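Local coordinates for DUF2235 domain-containing protein (Pseudomonas aeruginosa, PDB 4O5P), which probably hydrolyses phospholipids as a type VI secretion effector, with a catalytic domain of the alpha/beta-hydrolase clan, at residues G141-N144 with R145-G149; D300-D303 with D304-L308; L166-N169 with D170-L174; V602-L605 with L606-G609; H379-G383 with G384-V388. All coordinates share one frame; numbering follows the deposited sequence.

Contact 1: G141-N144 with R145-G149; sequences GGEN and RINWG
Arg145 folds back along its own helix onto the carbonyl of Gly141, one turn earlier. Its CB stands 3.5 Å from Gly141 O, and CG, set beside the backbone N by a chi1 of -72°, comes to 3.1 Å from that oxygen. CD, in an extended chain, still lies 3.5 Å from Gly141 O, and the last bend, chi4 68°, swings NH1 back to bond Gly141 O at 2.9 Å. The carbonyl oxygen lies in the guanidinium plane, yet NH1 comes to it from above the plane of the carbonyl, while Arg145 N donates from the opposite face. One oxygen is thus gripped twice by one residue. Outward, NE bonds Pro117 O, NH1 also forms a salt bridge with Glu128, and NH2 makes a weak hydrogen bond to Gly118 O. On another side of the helix, Asn147 ND2 donates to two waters, one bonded to Glu143 OE2 (2.9 Å) and the other to Asn144 OD1 (2.7 Å); Glu143 OE2 is also bonded to Thr180. The i to i+4 bonds, such as Trp148 N to Asn144 O, are those of a regular helix; these early turns of helix 139-162 pack against helix 238-254.

Contact 2: D300-D303 with D304-L308; sequences DWAD and DTMRL
Thr305 turns back on the chain that precedes it, its N bonding Ala302 O at 3.1 Å. Its hydroxyl follows: OG1 donates to Trp301 O at 2.5 Å, a separation so short that its exact length is doubtful. With chi1 at 57°, OG1 sits between its own backbone N and carbonyl carbon, and CG2 is left to lie 3.5 Å from both Trp301 O and Asp303 O. The reversal, which follows strand 294-299 in the catalytic domain, is a type II beta turn from Ala302 to Thr305, with Asp304 at positive phi (57°). Met306, present as selenomethionine, adds an apolar contact. Bent at both chi2 and chi3, its chain curls round so that CE reaches Ala302 CB at 3.7 Å and Trp301 CZ3 at 3.8 Å. Trp301 likewise holds CG between its backbone N and carbonyl carbon (chi1 51°), and Ala302 CB lies over one face of the indole, toward its rim. The Trp301 side chain also packs on Ala241, Ala245 and Trp249 of helix 238-254. One water bridges the turn, donating to Ala302 O and accepting from Met306 N, and the Thr305 and Arg307 carbonyls are both bonded by Asn248 ND2.

Contact 3: L166-N169 with D170-L174; sequences LKLN and DVQGL
Leu166 and Val171 form a hydrophobic staple across the start of helix 168-178, one just ahead of the N-cap residue Lys167 and the other in the first turn. Leu166 CB lies 4.1 Å from Val171 CG2, and its CD1 is 4.4 Å from Leu174 CD1. These three residues face helix 139-162, where Leu166 meets Val151 and Val154 and Val171 meets Trp148. Lys167 O receives Val171 N at 3.0 Å and a weak, bent bond from Asp170 N; Gln172 N and Gly173 N then bond Leu168 O and Asn169 O in turn. On another side Leu168 and Gln172 lie across each other one turn apart: CD2 of Leu168 comes to 3.2 Å from Gln172 NE2, a tight nonbonded approach, and NE2 makes a weak hydrogen bond to Pro124 O. Gln172 CG, beside its backbone N at chi1 -75°, is carried over Leu168 O. A water links Asn169 ND2 to Asp170 OD1, 2.9 Å from the latter. Lys167 NZ stays 4.7 Å from Asp170 OD1, too far for a salt bridge, though the opposite charges probably attract weakly. Leu166, Val171 and Leu174 therefore fasten the helix start inward, while water and loosely placed charges serve Asn169, Asp170 and Lys167.

Contact 4: V602-L605 with L606-G609; sequences VIDL and LLGG
Asp604 closes the strand and reaches forward to the turn, its carboxylate meeting Leu606 and Leu607. Upstream, Val602 and Ile603 carry strand 596-604 to this point, Ile603 paired through its backbone with Val716 of the neighbouring strand 715-723. At Asp604, CG lies trans to the backbone N (chi1 176°), which brings the carboxylate to the Leu606 amide. Asp604 OD1 accepts Leu606 N at 3.1 Å, with an N-H...O angle of 154°, the donor standing above the carboxylate plane. The same oxygen, Asp604 OD1, rests 3.3 Å from Leu606 CB. The other oxygen of Asp604, OD2, faces Leu607 CG at 3.7 Å, and the side chains of Asp604 and Leu607 cross at about a right angle. The main-chain carbonyl joins in: Leu607 N donates to Asp604 O at 3.1 Å, and Leu607 CB lies 3.5 Å from that Asp604 O. A side-chain oxygen taking the amide two residues on defines an Asx turn, and here it is nested with a type I beta turn from Asp604 to Leu607, closed by the i to i+3 bond, the pair linking strand 596-604 to strand 609-614 of a different antiparallel sheet. Leu605, the next residue and the first of the two at the centre of the beta turn, packs its side chain on Val716, while its carbonyl is bonded by Trp182 NE1. Past the turn, Gly608, with a positive phi of 67°, swings the chain into the next strand.

Contact 5: H379-G383 with G384-V388; sequences HSDVG and GGYGV
Van der Waals contacts come first: Tyr386 lays its ring beside Ser380, where CE2 is 3.3 Å from Ser380 CB and CD2 3.6 Å from that carbon. Asp381 OD1 also comes near the ring, obliquely, 3.8 Å from Tyr386 CD2, with carboxylate and ring planes 41° apart; this oxygen is bonded to His660, whose ring also stacks on the tyrosine, while OD2 takes Val378 N. Among direct hydrogen bonds, Gly384 N to Ser380 O is short at 2.9 Å but strongly bent, hence weak. The helix ends here, where Gly384 leaves helical angles with positive phi (87°). Water does much of the remaining work. One molecule joins Ser380 N to Tyr386 OH, 2.7 Å from the hydroxyl; a second spans Ser380 O and Tyr386 N; a third meets Ser380 OG at 2.8 Å and makes a weak link to Gly384 O. Ser380 is therefore tied to the departing loop through both its backbone and its hydroxyl. Immediately before it, His379 hydrogen-bonds Asp281 through ND1 and Ser237 through NE2. That geometry is consistent with a Ser-His-Asp catalytic triad, its serine on a GxSxG nucleophile elbow, as in the alpha/beta-hydrolase fold.

How the contacts relate
Contacts 1 and 3 lie on consecutive helices, 139-162 and 168-178, and touch through Trp148 and Val171; yet contact 1 is buried, with a multiply bonded arginine, whereas contact 3 is at the surface, with exposed polar residues. Contact 2 packs its tryptophan against the helix of contact 1 at Ile146 and reaches contact 4 through a probable Asp300 N to Gly608 O hydrogen bond, joining the catalytic and C-terminal regions. Contacts 2 and 4 are both partly buried beta turns, type II and type I, the latter with an aspartate Asx turn. Contact 5 touches none of the others; at the putative triad, it relies more on bridging waters than on direct bonds.

Contact 1: G141-N144 with R145-G149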
loop_
_atom_site.group_PDB
_atom_site.type_symbol
_atom_site.label_atom_id
_atom_site.label_comp_id
_atom_site.label_asym_id
_atom_site.label_seq_id
_atom_site.Cartn_x
_atom_site.Cartn_y
_atom_site.Cartn_z
ATOM N N GLY A 141 -0.021 -11.272 -5.396
ATOM C CA GLY A 141 0.059 -11.291 -3.943
ATOM C C GLY A 141 -1.043 -10.451 -3.310
ATOM O O GLY A 141 -1.680 -10.855 -2.303
ATOM N N GLY A 142 -1.283 -9.285 -3.917
ATOM C CA GLY A 142 -2.360 -8.410 -3.494
ATOM C C GLY A 142 -3.697 -9.122 -3.644
ATOM O O GLY A 142 -4.488 -9.193 -2.687
ATOM N N GLU A 143 -3.950 -9.650 -4.841
ATOM C CA GLU A 143 -5.229 -10.337 -5.085
ATOM C C GLU A 143 -5.491 -11.484 -4.110
ATOM O O GLU A 143 -6.607 -11.647 -3.601
ATOM C CB GLU A 143 -5.312 -10.839 -6.533
ATOM C CG GLU A 143 -6.487 -11.775 -6.796
ATOM C CD GLU A 143 -6.538 -12.284 -8.227
ATOM O OE1 GLU A 143 -5.542 -12.877 -8.697
ATOM O OE2 GLU A 143 -7.579 -12.095 -8.890
ATOM N N ASN A 144 -4.464 -12.293 -3.860
ATOM C CA ASN A 144 -4.587 -13.413 -2.929
ATOM C C ASN A 144 -4.862 -12.951 -1.504
ATOM O O ASN A 144 -5.566 -13.634 -0.749
ATOM C CB ASN A 144 -3.317 -14.266 -2.935
ATOM C CG ASN A 144 -3.099 -14.985 -4.248
ATOM O OD1 ASN A 144 -4.033 -15.189 -5.035
ATOM N ND2 ASN A 144 -1.855 -15.380 -4.494
ATOM N N ARG A 145 -4.290 -11.808 -1.128
ATOM C CA ARG A 145 -4.572 -11.233 0.196
ATOM C C ARG A 145 -6.023 -10.731 0.342
ATOM O O ARG A 145 -6.675 -10.951 1.376
ATOM C CB ARG A 145 -3.555 -10.122 0.508
ATOM C CG ARG A 145 -2.166 -10.693 0.798
ATOM C CD ARG A 145 -1.088 -9.602 0.897
ATOM N NE ARG A 145 0.182 -10.158 1.351
ATOM C CZ ARG A 145 0.935 -10.987 0.634
ATOM N NH1 ARG A 145 0.547 -11.376 -0.583
ATOM N NH2 ARG A 145 2.081 -11.429 1.128
ATOM N N ILE A 146 -6.519 -10.057 -0.690
ATOM C CA ILE A 146 -7.930 -9.654 -0.726
ATOM C C ILE A 146 -8.846 -10.883 -0.606
ATOM O O ILE A 146 -9.776 -10.910 0.202
ATOM C CB ILE A 146 -8.249 -8.883 -2.034
ATOM C CG1 ILE A 146 -7.418 -7.598 -2.096
ATOM C CG2 ILE A 146 -9.716 -8.502 -2.095
ATOM C CD1 ILE A 146 -7.228 -7.084 -3.499
ATOM N N ASN A 147 -8.557 -11.917 -1.382
ATOM C CA ASN A 147 -9.409 -13.104 -1.361
ATOM C C ASN A 147 -9.353 -13.890 -0.049
ATOM O O ASN A 147 -10.376 -14.418 0.413
ATOM C CB ASN A 147 -9.149 -13.983 -2.597
ATOM C CG ASN A 147 -9.718 -13.358 -3.872
ATOM O OD1 ASN A 147 -10.731 -12.672 -3.820
ATOM N ND2 ASN A 147 -9.051 -13.572 -5.013
ATOM N N TRP A 148 -8.164 -13.957 0.547
ATOM C CA TRP A 148 -7.990 -14.482 1.897
ATOM C C TRP A 148 -8.910 -13.715 2.839
ATOM O O TRP A 148 -9.621 -14.308 3.651
ATOM C CB TRP A 148 -6.541 -14.265 2.359
ATOM C CG TRP A 148 -6.245 -14.837 3.721
ATOM C CD1 TRP A 148 -5.910 -16.133 4.006
ATOM C CD2 TRP A 148 -6.244 -14.138 4.974
ATOM N NE1 TRP A 148 -5.704 -16.283 5.358
ATOM C CE2 TRP A 148 -5.904 -15.071 5.976
ATOM C CE3 TRP A 148 -6.515 -12.818 5.353
ATOM C CZ2 TRP A 148 -5.830 -14.728 7.326
ATOM C CZ3 TRP A 148 -6.435 -12.478 6.693
ATOM C CH2 TRP A 148 -6.096 -13.428 7.664
ATOM N N GLY A 149 -8.893 -12.391 2.704
ATOM C CA GLY A 149 -9.746 -11.520 3.502
ATOM C C GLY A 149 -11.203 -11.903 3.379
ATOM O O GLY A 149 -11.881 -12.106 4.395
HETATM O O HOH W 1 -10.033 -12.784 -7.540
HETATM O O HOH W 2 -6.761 -15.298 -5.306
#

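Contact 2: D300-D303 with D304-L308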
loop_
_atom_site.group_PDB
_atom_site.type_symbol
_atom_site.label_atom_id
_atom_site.label_comp_id
_atom_site.label_asym_id
_atom_site.label_seq_id
_atom_site.Cartn_x
_atom_site.Cartn_y
_atom_site.Cartn_z
ATOM N N ASP A 300 -3.146 -4.992 -11.528
ATOM C CA ASP A 300 -4.334 -5.240 -12.347
ATOM C C ASP A 300 -5.645 -5.245 -11.539
ATOM O O ASP A 300 -6.663 -4.694 -11.989
ATOM C CB ASP A 300 -4.174 -6.504 -13.221
ATOM C CG ASP A 300 -3.803 -7.747 -12.421
ATOM O OD1 ASP A 300 -3.961 -7.760 -11.180
ATOM O OD2 ASP A 300 -3.354 -8.737 -13.040
ATOM N N TRP A 301 -5.619 -5.812 -10.334
ATOM C CA TRP A 301 -6.864 -5.912 -9.564
ATOM C C TRP A 301 -7.352 -4.555 -9.060
ATOM O O TRP A 301 -8.528 -4.400 -8.689
ATOM C CB TRP A 301 -6.715 -6.900 -8.408
ATOM C CG TRP A 301 -5.520 -6.666 -7.544
ATOM C CD1 TRP A 301 -4.336 -7.337 -7.600
ATOM C CD2 TRP A 301 -5.386 -5.701 -6.495
ATOM N NE1 TRP A 301 -3.473 -6.853 -6.651
ATOM C CE2 TRP A 301 -4.099 -5.850 -5.952
ATOM C CE3 TRP A 301 -6.236 -4.725 -5.956
ATOM C CZ2 TRP A 301 -3.625 -5.050 -4.910
ATOM C CZ3 TRP A 301 -5.770 -3.937 -4.921
ATOM C CH2 TRP A 301 -4.478 -4.107 -4.403
ATOM N N ALA A 302 -6.437 -3.583 -9.058
ATOM C CA ALA A 302 -6.681 -2.254 -8.504
ATOM C C ALA A 302 -7.348 -1.295 -9.485
ATOM O O ALA A 302 -7.936 -0.289 -9.057
ATOM C CB ALA A 302 -5.374 -1.634 -7.996
ATOM N N ASP A 303 -7.233 -1.587 -10.784
ATOM C CA ASP A 303 -7.893 -0.786 -11.818
ATOM C C ASP A 303 -9.382 -0.736 -11.542
ATOM O O ASP A 303 -10.012 -1.780 -11.333
ATOM C CB ASP A 303 -7.641 -1.385 -13.193
ATOM C CG ASP A 303 -6.201 -1.273 -13.612
ATOM O OD1 ASP A 303 -5.647 -0.159 -13.541
ATOM O OD2 ASP A 303 -5.610 -2.295 -14.005
ATOM N N ASP A 304 -9.929 0.475 -11.511
ATOM C CA ASP A 304 -11.358 0.698 -11.252
ATOM C C ASP A 304 -11.888 0.123 -9.935
ATOM O O ASP A 304 -13.096 0.046 -9.730
ATOM C CB ASP A 304 -12.206 0.219 -12.429
ATOM C CG ASP A 304 -11.865 0.941 -13.722
ATOM O OD1 ASP A 304 -11.186 1.997 -13.668
ATOM O OD2 ASP A 304 -12.285 0.458 -14.796
ATOM N N THR A 305 -10.989 -0.246 -9.031
ATOM C CA THR A 305 -11.399 -0.749 -7.719
ATOM C C THR A 305 -10.879 0.106 -6.547
ATOM O O THR A 305 -11.091 -0.215 -5.382
ATOM C CB THR A 305 -11.032 -2.240 -7.540
ATOM O OG1 THR A 305 -9.627 -2.420 -7.737
ATOM C CG2 THR A 305 -11.790 -3.099 -8.561
HETATM N N MSE A 306 -10.207 1.207 -6.849
HETATM C CA MSE A 306 -9.765 2.093 -5.784
HETATM C C MSE A 306 -10.884 3.036 -5.376
HETATM O O MSE A 306 -10.936 3.517 -4.239
HETATM C CB MSE A 306 -8.539 2.892 -6.228
HETATM C CG MSE A 306 -7.295 2.016 -6.451
HETATM SE SE MSE A 306 -6.838 1.085 -4.797
HETATM C CE MSE A 306 -7.638 -0.633 -5.226
ATOM N N ARG A 307 -11.752 3.331 -6.336
ATOM C CA ARG A 307 -12.910 4.185 -6.111
ATOM C C ARG A 307 -13.739 3.603 -4.969
ATOM O O ARG A 307 -14.113 2.426 -5.019
ATOM C CB ARG A 307 -13.742 4.197 -7.388
ATOM C CG ARG A 307 -14.829 5.219 -7.417
ATOM C CD ARG A 307 -15.836 4.895 -8.533
ATOM N NE ARG A 307 -17.037 5.681 -8.309
ATOM C CZ ARG A 307 -17.180 6.937 -8.718
ATOM N NH1 ARG A 307 -16.202 7.528 -9.410
ATOM N NH2 ARG A 307 -18.302 7.593 -8.447
ATOM N N LEU A 308 -14.014 4.396 -3.935
ATOM C CA LEU A 308 -14.743 3.854 -2.788
ATOM C C LEU A 308 -16.150 3.414 -3.240
ATOM O O LEU A 308 -16.658 3.921 -4.245
ATOM C CB LEU A 308 -14.823 4.873 -1.652
ATOM C CG LEU A 308 -13.582 5.332 -0.874
ATOM C CD1 LEU A 308 -14.018 6.306 0.195
ATOM C CD2 LEU A 308 -12.820 4.201 -0.214
HETATM O O HOH W 3 -8.758 2.432 -9.493
#

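Contact 3: L166-N169 with D170-L174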
loop_
_atom_site.group_PDB
_atom_site.type_symbol
_atom_site.label_atom_id
_atom_site.label_comp_id
_atom_site.label_asym_id
_atom_site.label_seq_id
_atom_site.Cartn_x
_atom_site.Cartn_y
_atom_site.Cartn_z
ATOM N N LEU A 166 -12.390 -22.866 9.518
ATOM C CA LEU A 166 -11.968 -23.473 8.252
ATOM C C LEU A 166 -10.550 -24.042 8.345
ATOM O O LEU A 166 -9.655 -23.415 8.909
ATOM C CB LEU A 166 -12.065 -22.465 7.108
ATOM C CG LEU A 166 -13.441 -21.863 6.799
ATOM C CD1 LEU A 166 -13.307 -20.767 5.745
ATOM C CD2 LEU A 166 -14.423 -22.929 6.337
ATOM N N LYS A 167 -10.347 -25.240 7.810
ATOM C CA LYS A 167 -9.001 -25.795 7.773
ATOM C C LYS A 167 -8.136 -25.032 6.771
ATOM O O LYS A 167 -8.593 -24.703 5.678
ATOM C CB LYS A 167 -9.023 -27.285 7.431
ATOM C CG LYS A 167 -9.259 -28.193 8.632
ATOM C CD LYS A 167 -9.467 -29.624 8.180
ATOM C CE LYS A 167 -10.572 -29.700 7.138
ATOM N NZ LYS A 167 -11.808 -29.030 7.619
ATOM N N LEU A 168 -6.898 -24.760 7.177
ATOM C CA LEU A 168 -5.891 -24.072 6.370
ATOM C C LEU A 168 -5.814 -24.597 4.928
ATOM O O LEU A 168 -5.594 -23.829 3.984
ATOM C CB LEU A 168 -4.538 -24.190 7.073
ATOM C CG LEU A 168 -3.305 -23.500 6.495
ATOM C CD1 LEU A 168 -2.449 -22.961 7.622
ATOM C CD2 LEU A 168 -2.509 -24.470 5.683
ATOM N N ASN A 169 -6.002 -25.906 4.769
ATOM C CA ASN A 169 -6.031 -26.524 3.447
ATOM C C ASN A 169 -7.147 -25.926 2.602
ATOM O O ASN A 169 -6.956 -25.594 1.424
ATOM C CB ASN A 169 -6.225 -28.039 3.573
ATOM C CG ASN A 169 -6.225 -28.742 2.224
ATOM O OD1 ASN A 169 -5.188 -28.832 1.559
ATOM N ND2 ASN A 169 -7.386 -29.247 1.814
ATOM N N ASP A 170 -8.312 -25.770 3.220
ATOM C CA ASP A 170 -9.472 -25.233 2.518
ATOM C C ASP A 170 -9.386 -23.733 2.248
ATOM O O ASP A 170 -9.810 -23.288 1.187
ATOM C CB ASP A 170 -10.769 -25.582 3.249
ATOM C CG ASP A 170 -11.307 -26.934 2.844
ATOM O OD1 ASP A 170 -10.673 -27.950 3.191
ATOM O OD2 ASP A 170 -12.353 -26.982 2.162
ATOM N N VAL A 171 -8.855 -22.963 3.192
ATOM C CA VAL A 171 -8.593 -21.548 2.942
ATOM C C VAL A 171 -7.694 -21.456 1.699
ATOM O O VAL A 171 -8.051 -20.796 0.713
ATOM C CB VAL A 171 -7.922 -20.844 4.146
ATOM C CG1 VAL A 171 -7.399 -19.477 3.744
ATOM C CG2 VAL A 171 -8.891 -20.706 5.308
ATOM N N GLN A 172 -6.552 -22.150 1.746
ATOM C CA GLN A 172 -5.615 -22.202 0.616
ATOM C C GLN A 172 -6.298 -22.516 -0.713
ATOM O O GLN A 172 -6.057 -21.842 -1.726
ATOM C CB GLN A 172 -4.537 -23.247 0.875
ATOM C CG GLN A 172 -3.493 -22.820 1.882
ATOM C CD GLN A 172 -2.539 -23.934 2.213
ATOM O OE1 GLN A 172 -2.812 -25.100 1.921
ATOM N NE2 GLN A 172 -1.403 -23.588 2.820
ATOM N N GLY A 173 -7.150 -23.538 -0.708
ATOM C CA GLY A 173 -7.868 -23.923 -1.913
ATOM C C GLY A 173 -8.863 -22.880 -2.400
ATOM O O GLY A 173 -9.096 -22.736 -3.604
ATOM N N LEU A 174 -9.467 -22.161 -1.462
ATOM C CA LEU A 174 -10.468 -21.165 -1.809
ATOM C C LEU A 174 -9.765 -20.012 -2.493
ATOM O O LEU A 174 -10.165 -19.591 -3.581
ATOM C CB LEU A 174 -11.207 -20.680 -0.552
ATOM C CG LEU A 174 -12.198 -21.684 0.034
ATOM C CD1 LEU A 174 -12.430 -21.404 1.504
ATOM C CD2 LEU A 174 -13.514 -21.646 -0.715
HETATM O O HOH W 4 -9.525 -30.580 3.750
#

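Contact 4: V602-L605 with L606-G609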
loop_
_atom_site.group_PDB
_atom_site.type_symbol
_atom_site.label_atom_id
_atom_site.label_comp_id
_atom_site.label_asym_id
_atom_site.label_seq_id
_atom_site.Cartn_x
_atom_site.Cartn_y
_atom_site.Cartn_z
ATOM N N VAL A 602 13.673 -3.026 -18.652
ATOM C CA VAL A 602 12.951 -4.245 -18.986
ATOM C C VAL A 602 11.642 -4.207 -18.234
ATOM O O VAL A 602 11.636 -4.011 -17.017
ATOM C CB VAL A 602 13.757 -5.510 -18.594
ATOM C CG1 VAL A 602 12.974 -6.763 -18.928
ATOM C CG2 VAL A 602 15.101 -5.536 -19.308
ATOM N N ILE A 603 10.530 -4.375 -18.950
ATOM C CA ILE A 603 9.223 -4.465 -18.299
ATOM C C ILE A 603 8.791 -5.925 -18.182
ATOM O O ILE A 603 8.742 -6.652 -19.188
ATOM C CB ILE A 603 8.134 -3.648 -19.022
ATOM C CG1 ILE A 603 8.452 -2.149 -18.942
ATOM C CG2 ILE A 603 6.770 -3.914 -18.388
ATOM C CD1 ILE A 603 7.632 -1.298 -19.888
ATOM N N ASP A 604 8.506 -6.348 -16.950
ATOM C CA ASP A 604 8.113 -7.730 -16.694
ATOM C C ASP A 604 6.596 -7.805 -16.630
ATOM O O ASP A 604 5.991 -7.500 -15.603
ATOM C CB ASP A 604 8.749 -8.235 -15.403
ATOM C CG ASP A 604 8.305 -9.635 -15.037
ATOM O OD1 ASP A 604 7.698 -10.327 -15.882
ATOM O OD2 ASP A 604 8.577 -10.049 -13.893
ATOM N N LEU A 605 5.989 -8.211 -17.739
ATOM C CA LEU A 605 4.537 -8.205 -17.853
ATOM C C LEU A 605 3.855 -9.293 -17.021
ATOM O O LEU A 605 2.626 -9.363 -16.986
ATOM C CB LEU A 605 4.129 -8.265 -19.326
ATOM C CG LEU A 605 4.673 -6.978 -19.963
ATOM C CD1 LEU A 605 5.643 -7.231 -21.112
ATOM C CD2 LEU A 605 3.547 -6.025 -20.357
ATOM N N LEU A 606 4.654 -10.123 -16.348
ATOM C CA LEU A 606 4.129 -11.146 -15.442
ATOM C C LEU A 606 3.746 -10.544 -14.087
ATOM O O LEU A 606 2.964 -11.141 -13.328
ATOM C CB LEU A 606 5.144 -12.281 -15.256
ATOM C CG LEU A 606 5.450 -13.172 -16.470
ATOM C CD1 LEU A 606 6.344 -14.341 -16.083
ATOM C CD2 LEU A 606 4.175 -13.676 -17.141
ATOM N N LEU A 607 4.290 -9.363 -13.786
ATOM C CA LEU A 607 3.976 -8.662 -12.528
ATOM C C LEU A 607 2.524 -8.195 -12.467
ATOM O O LEU A 607 2.024 -7.816 -11.401
ATOM C CB LEU A 607 4.916 -7.462 -12.305
ATOM C CG LEU A 607 6.376 -7.762 -11.958
ATOM C CD1 LEU A 607 7.158 -6.467 -11.735
ATOM C CD2 LEU A 607 6.477 -8.667 -10.735
ATOM N N GLY A 608 1.851 -8.197 -13.610
ATOM C CA GLY A 608 0.438 -7.881 -13.653
ATOM C C GLY A 608 0.083 -6.449 -13.304
ATOM O O GLY A 608 -0.820 -6.203 -12.484
ATOM N N GLY A 609 0.755 -5.493 -13.938
ATOM C CA GLY A 609 0.477 -4.099 -13.648
ATOM C C GLY A 609 0.638 -3.178 -14.845
ATOM O O GLY A 609 1.135 -3.579 -15.893
#

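Contact 5: H379-G383 with G384-V388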
loop_
_atom_site.group_PDB
_atom_site.type_symbol
_atom_site.label_atom_id
_atom_site.label_comp_id
_atom_site.label_asym_id
_atom_site.label_seq_id
_atom_site.Cartn_x
_atom_site.Cartn_y
_atom_site.Cartn_z
ATOM N N HIS A 379 6.043 7.900 3.571
ATOM C CA HIS A 379 5.029 6.838 3.533
ATOM C C HIS A 379 4.791 6.190 4.923
ATOM O O HIS A 379 3.657 6.186 5.459
ATOM C CB HIS A 379 5.473 5.801 2.485
ATOM C CG HIS A 379 4.479 4.719 2.195
ATOM N ND1 HIS A 379 3.138 4.963 1.990
ATOM C CD2 HIS A 379 4.649 3.389 2.000
ATOM C CE1 HIS A 379 2.522 3.832 1.707
ATOM N NE2 HIS A 379 3.414 2.857 1.719
ATOM N N SER A 380 5.866 5.692 5.523
ATOM C CA SER A 380 5.762 4.998 6.806
ATOM C C SER A 380 5.730 5.930 8.021
ATOM O O SER A 380 5.540 5.470 9.162
ATOM C CB SER A 380 6.866 3.954 6.933
ATOM O OG SER A 380 6.605 2.895 6.035
ATOM N N ASP A 381 5.908 7.226 7.776
ATOM C CA ASP A 381 5.624 8.247 8.782
ATOM C C ASP A 381 4.122 8.394 9.001
ATOM O O ASP A 381 3.681 8.961 10.004
ATOM C CB ASP A 381 6.203 9.599 8.372
ATOM C CG ASP A 381 7.713 9.654 8.521
ATOM O OD1 ASP A 381 8.225 8.987 9.458
ATOM O OD2 ASP A 381 8.363 10.357 7.701
ATOM N N VAL A 382 3.331 7.879 8.067
ATOM C CA VAL A 382 1.881 7.921 8.219
ATOM C C VAL A 382 1.350 6.530 8.555
ATOM O O VAL A 382 0.510 6.368 9.459
ATOM C CB VAL A 382 1.214 8.427 6.944
ATOM C CG1 VAL A 382 -0.302 8.418 7.098
ATOM C CG2 VAL A 382 1.720 9.837 6.611
ATOM N N GLY A 383 1.834 5.524 7.827
ATOM C CA GLY A 383 1.399 4.168 8.128
ATOM C C GLY A 383 2.065 3.461 9.295
ATOM O O GLY A 383 1.571 2.428 9.763
ATOM N N GLY A 384 3.179 3.987 9.777
ATOM C CA GLY A 384 3.951 3.269 10.777
ATOM C C GLY A 384 4.922 2.325 10.082
ATOM O O GLY A 384 4.781 2.053 8.880
ATOM N N GLY A 385 5.914 1.830 10.818
ATOM C CA GLY A 385 6.766 0.781 10.288
ATOM C C GLY A 385 8.245 1.089 10.428
ATOM O O GLY A 385 9.093 0.241 10.122
ATOM N N TYR A 386 8.564 2.296 10.884
ATOM C CA TYR A 386 9.963 2.641 11.144
ATOM C C TYR A 386 10.281 2.254 12.577
ATOM O O TYR A 386 9.451 2.452 13.465
ATOM C CB TYR A 386 10.194 4.139 10.973
ATOM C CG TYR A 386 10.326 4.578 9.538
ATOM C CD1 TYR A 386 11.398 4.148 8.763
ATOM C CD2 TYR A 386 9.390 5.431 8.958
ATOM C CE1 TYR A 386 11.533 4.549 7.436
ATOM C CE2 TYR A 386 9.515 5.842 7.626
ATOM C CZ TYR A 386 10.586 5.384 6.875
ATOM O OH TYR A 386 10.738 5.781 5.556
ATOM N N GLY A 387 11.474 1.713 12.806
ATOM C CA GLY A 387 11.916 1.411 14.155
ATOM C C GLY A 387 12.629 2.576 14.820
ATOM O O GLY A 387 13.095 3.511 14.154
ATOM N N VAL A 388 12.713 2.515 16.145
ATOM C CA VAL A 388 13.336 3.567 16.942
ATOM C C VAL A 388 14.739 3.855 16.430
ATOM O O VAL A 388 15.512 2.936 16.195
ATOM C CB VAL A 388 13.375 3.152 18.438
ATOM C CG1 VAL A 388 14.303 4.047 19.223
ATOM C CG2 VAL A 388 11.960 3.179 19.025
HETATM O O HOH W 5 8.358 5.419 4.371
HETATM O O HOH W 6 6.907 4.892 11.647
HETATM O O HOH W 7 6.748 0.245 6.822
#